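Local structure of leucine aminopeptidase A1, chloroplastic (Solanum lycopersicum, 5D8N) at residues 424-435 against 495-505. The protein removes N-terminal amino acids, preferably leucine, from peptides as a magnesium-dependent homohexameric aminopeptidase, and also acts as a protein-folding chaperone. The protein carries 1 engineered substitution. Residues are numbered along the deposited sequence; the frame is centred on the assembly and turned at random.
Sequences SVAGAFTPNDDL and VQWLHLDVAGP
Phe429 and His499 form an antiparallel hydrogen-bonded pair, with Phe429 N to His499 O and His499 N to Phe429 O both 2.8 Å. Gly427 and Asp501 make the next such pair. The Phe429 and His499 side chains point the same way. Phe429 CD1 lies 3.6 Å from His499 CD2, with the ring planes 31° apart. On the other sheet face, Ala428 CB meets Leu500 CD1 at 3.6 Å.

Past the end of strand 426-429, side chains take over the pairing. Thr430 OG1 donates to Trp497 O at 2.6 Å, from above the carbonyl plane. With chi1 at -180°, OG1 lies opposite the backbone N and reaches the Trp497 carbonyl. The same hydroxyl accepts from Asn432 N at 2.9 Å, closing an ST turn. A valine here would probably leave Trp497 O and Asn432 N without this shared partner and free the turn to shift. Trp497 N donates to Asn432 OD1 at 3.0 Å, again above the carbonyl plane but with a fairly straight N-H (166°). A water donates to both Asn432 OD1 and Val495 O, so two donors grip this amide oxygen. Leu435, in the first turn of helix 433-446, lays CD2 3.7 Å from Leu498 CB.

Further out, Asp409 on strand 406-411 is hydrogen-bonded to Trp497 NE1 through OD2 and to His499 ND1 through OD1, probably limiting how both rings turn. Leu413 N and Thr414 OG1 hold the Asp501 carboxylate. Helix 479-488 packs on Phe429, Trp497 and His499.

Just past strand 496-501, the Val502 side chain lies about 7 Å from that of Lys300, a magnesium ligand. Strand 426-429 thus runs antiparallel to strand 496-501 and parallel to strand 450-452 in the mixed alpha/beta sheet of the M17 catalytic domain.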
ATOM      1  N   SER A 424     -16.021   5.420  20.951  1.00 18.53           N
ATOM      2  CA  SER A 424     -16.620   5.640  22.246  1.00 18.06           C
ATOM      3  C   SER A 424     -17.777   4.703  22.599  1.00 17.36           C
ATOM      4  O   SER A 424     -18.251   4.724  23.737  1.00 17.39           O
ATOM      5  CB  SER A 424     -17.126   7.073  22.363  1.00 20.28           C
ATOM      6  OG  SER A 424     -16.122   8.016  22.080  1.00 22.43           O
ATOM      7  N   VAL A 425     -18.240   3.907  21.640  1.00 17.09           N
ATOM      8  CA  VAL A 425     -19.466   3.127  21.792  1.00 18.01           C
ATOM      9  C   VAL A 425     -19.187   1.654  21.483  1.00 17.53           C
ATOM     10  O   VAL A 425     -18.765   1.308  20.384  1.00 17.47           O
ATOM     11  CB  VAL A 425     -20.580   3.619  20.828  1.00 18.31           C
ATOM     12  CG1 VAL A 425     -21.854   2.801  21.058  1.00 18.67           C
ATOM     13  CG2 VAL A 425     -20.907   5.100  21.057  1.00 18.73           C
ATOM     14  N   ALA A 426     -19.399   0.790  22.464  1.00 17.30           N
ATOM     15  CA  ALA A 426     -19.140  -0.627  22.285  1.00 17.69           C
ATOM     16  C   ALA A 426     -20.309  -1.286  21.575  1.00 18.41           C
ATOM     17  O   ALA A 426     -21.450  -0.833  21.674  1.00 19.78           O
ATOM     18  CB  ALA A 426     -18.886  -1.292  23.632  1.00 18.45           C
ATOM     19  N   GLY A 427     -20.024  -2.364  20.858  1.00 17.54           N
ATOM     20  CA  GLY A 427     -21.057  -3.128  20.187  1.00 17.84           C
ATOM     21  C   GLY A 427     -21.450  -4.346  21.007  1.00 18.30           C
ATOM     22  O   GLY A 427     -20.598  -5.119  21.423  1.00 18.63           O
ATOM     23  N   ALA A 428     -22.755  -4.565  21.121  1.00 18.36           N
ATOM     24  CA  ALA A 428     -23.319  -5.664  21.881  1.00 17.80           C
ATOM     25  C   ALA A 428     -24.011  -6.608  20.905  1.00 18.61           C
ATOM     26  O   ALA A 428     -24.858  -6.195  20.100  1.00 18.59           O
ATOM     27  CB  ALA A 428     -24.331  -5.133  22.901  1.00 17.79           C
ATOM     28  N   PHE A 429     -23.692  -7.891  21.033  1.00 18.01           N
ATOM     29  CA  PHE A 429     -24.234  -8.916  20.163  1.00 17.57           C
ATOM     30  C   PHE A 429     -24.812 -10.045  20.998  1.00 18.19           C
ATOM     31  O   PHE A 429     -24.114 -10.582  21.850  1.00 16.86           O
ATOM     32  CB  PHE A 429     -23.140  -9.513  19.278  1.00 17.06           C
ATOM     33  CG  PHE A 429     -22.475  -8.512  18.379  1.00 16.29           C
ATOM     34  CD1 PHE A 429     -21.425  -7.757  18.834  1.00 15.54           C
ATOM     35  CD2 PHE A 429     -22.792  -8.471  17.040  1.00 16.76           C
ATOM     36  CE1 PHE A 429     -20.791  -6.857  18.008  1.00 15.43           C
ATOM     37  CE2 PHE A 429     -22.169  -7.564  16.208  1.00 16.58           C
ATOM     38  CZ  PHE A 429     -21.183  -6.735  16.701  1.00 15.95           C
ATOM     39  N   THR A 430     -26.086 -10.364  20.771  1.00 18.18           N
ATOM     40  CA  THR A 430     -26.694 -11.478  21.489  1.00 20.24           C
ATOM     41  C   THR A 430     -27.846 -12.080  20.699  1.00 20.38           C
ATOM     42  O   THR A 430     -28.579 -11.357  20.051  1.00 20.52           O
ATOM     43  CB  THR A 430     -27.200 -11.034  22.882  1.00 20.23           C
ATOM     44  OG1 THR A 430     -27.791 -12.136  23.570  1.00 20.81           O
ATOM     45  CG2 THR A 430     -28.228  -9.934  22.763  1.00 19.78           C
ATOM     46  N   PRO A 431     -28.006 -13.411  20.762  1.00 20.96           N
ATOM     47  CA  PRO A 431     -29.236 -14.059  20.298  1.00 22.55           C
ATOM     48  C   PRO A 431     -30.426 -13.798  21.214  1.00 23.87           C
ATOM     49  O   PRO A 431     -31.548 -14.134  20.873  1.00 27.38           O
ATOM     50  CB  PRO A 431     -28.892 -15.555  20.307  1.00 22.62           C
ATOM     51  CG  PRO A 431     -27.398 -15.628  20.423  1.00 23.31           C
ATOM     52  CD  PRO A 431     -26.992 -14.396  21.173  1.00 22.23           C
ATOM     53  N   ASN A 432     -30.191 -13.269  22.410  1.00 24.02           N
ATOM     54  CA  ASN A 432     -31.196 -13.298  23.456  1.00 23.87           C
ATOM     55  C   ASN A 432     -31.735 -11.882  23.720  1.00 24.47           C
ATOM     56  O   ASN A 432     -31.032 -11.019  24.277  1.00 25.52           O
ATOM     57  CB  ASN A 432     -30.575 -13.942  24.717  1.00 24.88           C
ATOM     58  CG  ASN A 432     -29.930 -15.314  24.447  1.00 28.64           C
ATOM     59  OD1 ASN A 432     -28.696 -15.472  24.415  1.00 26.46           O
ATOM     60  ND2 ASN A 432     -30.772 -16.354  24.370  1.00 29.00           N
ATOM     61  N   ASP A 433     -32.949 -11.597  23.258  1.00 22.30           N
ATOM     62  CA  ASP A 433     -33.462 -10.235  23.307  1.00 23.58           C
ATOM     63  C   ASP A 433     -33.565  -9.712  24.744  1.00 24.16           C
ATOM     64  O   ASP A 433     -33.427  -8.515  24.982  1.00 22.42           O
ATOM     65  CB  ASP A 433     -34.845 -10.149  22.665  1.00 27.16           C
ATOM     66  CG  ASP A 433     -34.800 -10.223  21.146  1.00 29.55           C
ATOM     67  OD1 ASP A 433     -33.722 -10.010  20.534  1.00 27.55           O
ATOM     68  OD2 ASP A 433     -35.887 -10.451  20.581  1.00 30.51           O
ATOM     69  N   ASP A 434     -33.970 -10.585  25.662  0.52 24.27           N
ATOM     70  CA  ASP A 434     -34.080 -10.228  27.068  0.52 27.05           C
ATOM     71  C   ASP A 434     -32.727  -9.789  27.633  0.52 25.27           C
ATOM     72  O   ASP A 434     -32.677  -8.856  28.431  0.52 24.90           O
ATOM     73  CB  ASP A 434     -34.635 -11.381  27.917  0.52 32.51           C
ATOM     74  CG  ASP A 434     -34.923 -10.962  29.358  0.52 37.81           C
ATOM     75  OD1 ASP A 434     -35.798 -10.092  29.535  0.52 38.20           O
ATOM     76  OD2 ASP A 434     -34.250 -11.433  30.312  0.52 40.93           O
ATOM     77  N   LEU A 435     -31.657 -10.517  27.319  1.00 24.20           N
ATOM     78  CA  LEU A 435     -30.355 -10.189  27.872  1.00 22.13           C
ATOM     79  C   LEU A 435     -29.867  -8.890  27.261  1.00 22.90           C
ATOM     80  O   LEU A 435     -29.296  -8.073  27.981  1.00 25.16           O
ATOM     81  CB  LEU A 435     -29.367 -11.304  27.622  1.00 21.40           C
ATOM     82  CG  LEU A 435     -27.941 -11.111  28.116  1.00 20.24           C
ATOM     83  CD1 LEU A 435     -27.918 -10.745  29.589  1.00 20.24           C
ATOM     84  CD2 LEU A 435     -27.125 -12.363  27.839  1.00 19.55           C
ATOM     85  N   VAL A 495     -27.826 -21.498  27.252  1.00 27.55           N
ATOM     86  CA  VAL A 495     -27.321 -20.430  28.114  1.00 26.64           C
ATOM     87  C   VAL A 495     -27.599 -19.105  27.414  1.00 25.95           C
ATOM     88  O   VAL A 495     -27.341 -18.960  26.225  1.00 29.26           O
ATOM     89  CB  VAL A 495     -25.823 -20.651  28.371  1.00 29.04           C
ATOM     90  CG1 VAL A 495     -25.244 -19.518  29.189  1.00 29.40           C
ATOM     91  CG2 VAL A 495     -25.610 -21.971  29.107  1.00 31.61           C
ATOM     92  N   GLN A 496     -28.070 -18.101  28.137  1.00 24.22           N
ATOM     93  CA  GLN A 496     -28.177 -16.769  27.539  1.00 23.64           C
ATOM     94  C   GLN A 496     -26.801 -16.111  27.496  1.00 22.59           C
ATOM     95  O   GLN A 496     -26.015 -16.244  28.426  1.00 24.59           O
ATOM     96  CB  GLN A 496     -29.105 -15.877  28.351  1.00 27.62           C
ATOM     97  CG  GLN A 496     -30.524 -16.393  28.483  1.00 30.99           C
ATOM     98  CD  GLN A 496     -31.448 -15.335  29.052  1.00 36.12           C
ATOM     99  OE1 GLN A 496     -31.028 -14.245  29.404  1.00 37.82           O
ATOM    100  NE2 GLN A 496     -32.692 -15.695  29.243  1.00 44.11           N
ATOM    101  N   TRP A 497     -26.457 -15.507  26.369  1.00 21.19           N
ATOM    102  CA  TRP A 497     -25.097 -15.052  26.147  1.00 19.84           C
ATOM    103  C   TRP A 497     -25.094 -13.787  25.314  1.00 19.05           C
ATOM    104  O   TRP A 497     -25.807 -13.663  24.316  1.00 18.41           O
ATOM    105  CB  TRP A 497     -24.272 -16.154  25.506  1.00 20.19           C
ATOM    106  CG  TRP A 497     -23.042 -15.651  24.787  1.00 20.03           C
ATOM    107  CD1 TRP A 497     -21.888 -15.180  25.366  1.00 20.50           C
ATOM    108  CD2 TRP A 497     -22.911 -15.415  23.384  1.00 19.85           C
ATOM    109  NE1 TRP A 497     -21.018 -14.766  24.406  1.00 21.18           N
ATOM    110  CE2 TRP A 497     -21.608 -14.928  23.175  1.00 21.31           C
ATOM    111  CE3 TRP A 497     -23.677 -15.773  22.278  1.00 20.51           C
ATOM    112  CZ2 TRP A 497     -21.091 -14.695  21.902  1.00 21.34           C
ATOM    113  CZ3 TRP A 497     -23.177 -15.488  21.007  1.00 21.77           C
ATOM    114  CH2 TRP A 497     -21.897 -14.974  20.837  1.00 21.03           C
ATOM    115  N   LEU A 498     -24.319 -12.823  25.793  1.00 19.44           N
ATOM    116  CA  LEU A 498     -24.052 -11.592  25.063  1.00 21.20           C
ATOM    117  C   LEU A 498     -22.558 -11.296  24.967  1.00 19.82           C
ATOM    118  O   LEU A 498     -21.812 -11.397  25.947  1.00 18.76           O
ATOM    119  CB  LEU A 498     -24.757 -10.419  25.728  1.00 21.65           C
ATOM    120  CG  LEU A 498     -24.633  -9.030  25.080  1.00 19.59           C
ATOM    121  CD1 LEU A 498     -25.903  -8.271  25.384  1.00 20.67           C
ATOM    122  CD2 LEU A 498     -23.457  -8.242  25.605  1.00 18.51           C
ATOM    123  N   HIS A 499     -22.173 -10.824  23.792  1.00 19.67           N
ATOM    124  CA  HIS A 499     -20.781 -10.506  23.475  1.00 20.83           C
ATOM    125  C   HIS A 499     -20.670  -8.990  23.314  1.00 19.52           C
ATOM    126  O   HIS A 499     -21.417  -8.384  22.539  1.00 18.07           O
ATOM    127  CB  HIS A 499     -20.375 -11.202  22.170  1.00 18.65           C
ATOM    128  CG  HIS A 499     -19.201 -10.584  21.488  1.00 18.71           C
ATOM    129  ND1 HIS A 499     -17.949 -10.563  22.047  1.00 18.49           N
ATOM    130  CD2 HIS A 499     -19.057 -10.090  20.235  1.00 19.93           C
ATOM    131  CE1 HIS A 499     -17.091 -10.025  21.200  1.00 19.04           C
ATOM    132  NE2 HIS A 499     -17.739  -9.734  20.089  1.00 20.28           N
ATOM    133  N   LEU A 500     -19.717  -8.410  24.029  1.00 19.25           N
ATOM    134  CA  LEU A 500     -19.495  -6.979  23.962  1.00 21.89           C
ATOM    135  C   LEU A 500     -18.118  -6.682  23.373  1.00 22.83           C
ATOM    136  O   LEU A 500     -17.082  -7.024  23.964  1.00 21.62           O
ATOM    137  CB  LEU A 500     -19.661  -6.388  25.355  1.00 27.05           C
ATOM    138  CG  LEU A 500     -19.973  -4.893  25.431  1.00 30.72           C
ATOM    139  CD1 LEU A 500     -21.312  -4.555  24.795  1.00 29.84           C
ATOM    140  CD2 LEU A 500     -19.931  -4.395  26.872  1.00 33.23           C
ATOM    141  N   ASP A 501     -18.121  -6.139  22.156  1.00 20.78           N
ATOM    142  CA  ASP A 501     -16.889  -5.774  21.442  1.00 19.28           C
ATOM    143  C   ASP A 501     -16.507  -4.352  21.862  1.00 18.71           C
ATOM    144  O   ASP A 501     -17.071  -3.348  21.392  1.00 19.08           O
ATOM    145  CB  ASP A 501     -17.100  -5.890  19.923  1.00 18.88           C
ATOM    146  CG  ASP A 501     -15.787  -5.923  19.117  1.00 19.91           C
ATOM    147  OD1 ASP A 501     -14.720  -5.582  19.667  1.00 18.51           O
ATOM    148  OD2 ASP A 501     -15.821  -6.316  17.914  1.00 20.28           O
ATOM    149  N   VAL A 502     -15.494  -4.276  22.712  1.00 18.11           N
ATOM    150  CA  VAL A 502     -15.100  -3.046  23.400  1.00 17.50           C
ATOM    151  C   VAL A 502     -13.758  -2.497  22.894  1.00 19.38           C
ATOM    152  O   VAL A 502     -13.100  -1.727  23.577  1.00 19.40           O
ATOM    153  CB  VAL A 502     -14.969  -3.275  24.922  1.00 18.14           C
ATOM    154  CG1 VAL A 502     -16.304  -3.695  25.520  1.00 20.62           C
ATOM    155  CG2 VAL A 502     -13.928  -4.325  25.269  1.00 17.81           C
ATOM    156  N   ALA A 503     -13.375  -2.854  21.678  1.00 19.50           N
ATOM    157  CA  ALA A 503     -12.157  -2.339  21.079  1.00 21.46           C
ATOM    158  C   ALA A 503     -11.975  -0.837  21.221  1.00 23.14           C
ATOM    159  O   ALA A 503     -10.850  -0.384  21.436  1.00 24.92           O
ATOM    160  CB  ALA A 503     -12.061  -2.731  19.613  1.00 20.48           C
ATOM    161  N   GLY A 504     -13.040  -0.060  21.049  1.00 20.30           N
ATOM    162  CA  GLY A 504     -12.914   1.397  21.151  1.00 20.11           C
ATOM    163  C   GLY A 504     -12.804   1.872  22.581  1.00 19.74           C
ATOM    164  O   GLY A 504     -11.834   2.532  22.936  1.00 19.55           O
ATOM    165  N   PRO A 505     -13.877   1.713  23.373  1.00 18.84           N
ATOM    166  CA  PRO A 505     -13.917   2.579  24.556  1.00 19.63           C
ATOM    167  C   PRO A 505     -13.010   2.205  25.729  1.00 18.85           C
ATOM    168  O   PRO A 505     -12.931   2.984  26.692  1.00 18.35           O
ATOM    169  CB  PRO A 505     -15.386   2.554  24.980  1.00 19.22           C
ATOM    170  CG  PRO A 505     -16.003   1.399  24.282  1.00 18.01           C
ATOM    171  CD  PRO A 505     -15.192   1.131  23.055  1.00 18.28           C
TER
HETATM  172  O   HOH W   1     -27.183 -17.620  23.695  1.00 32.92           O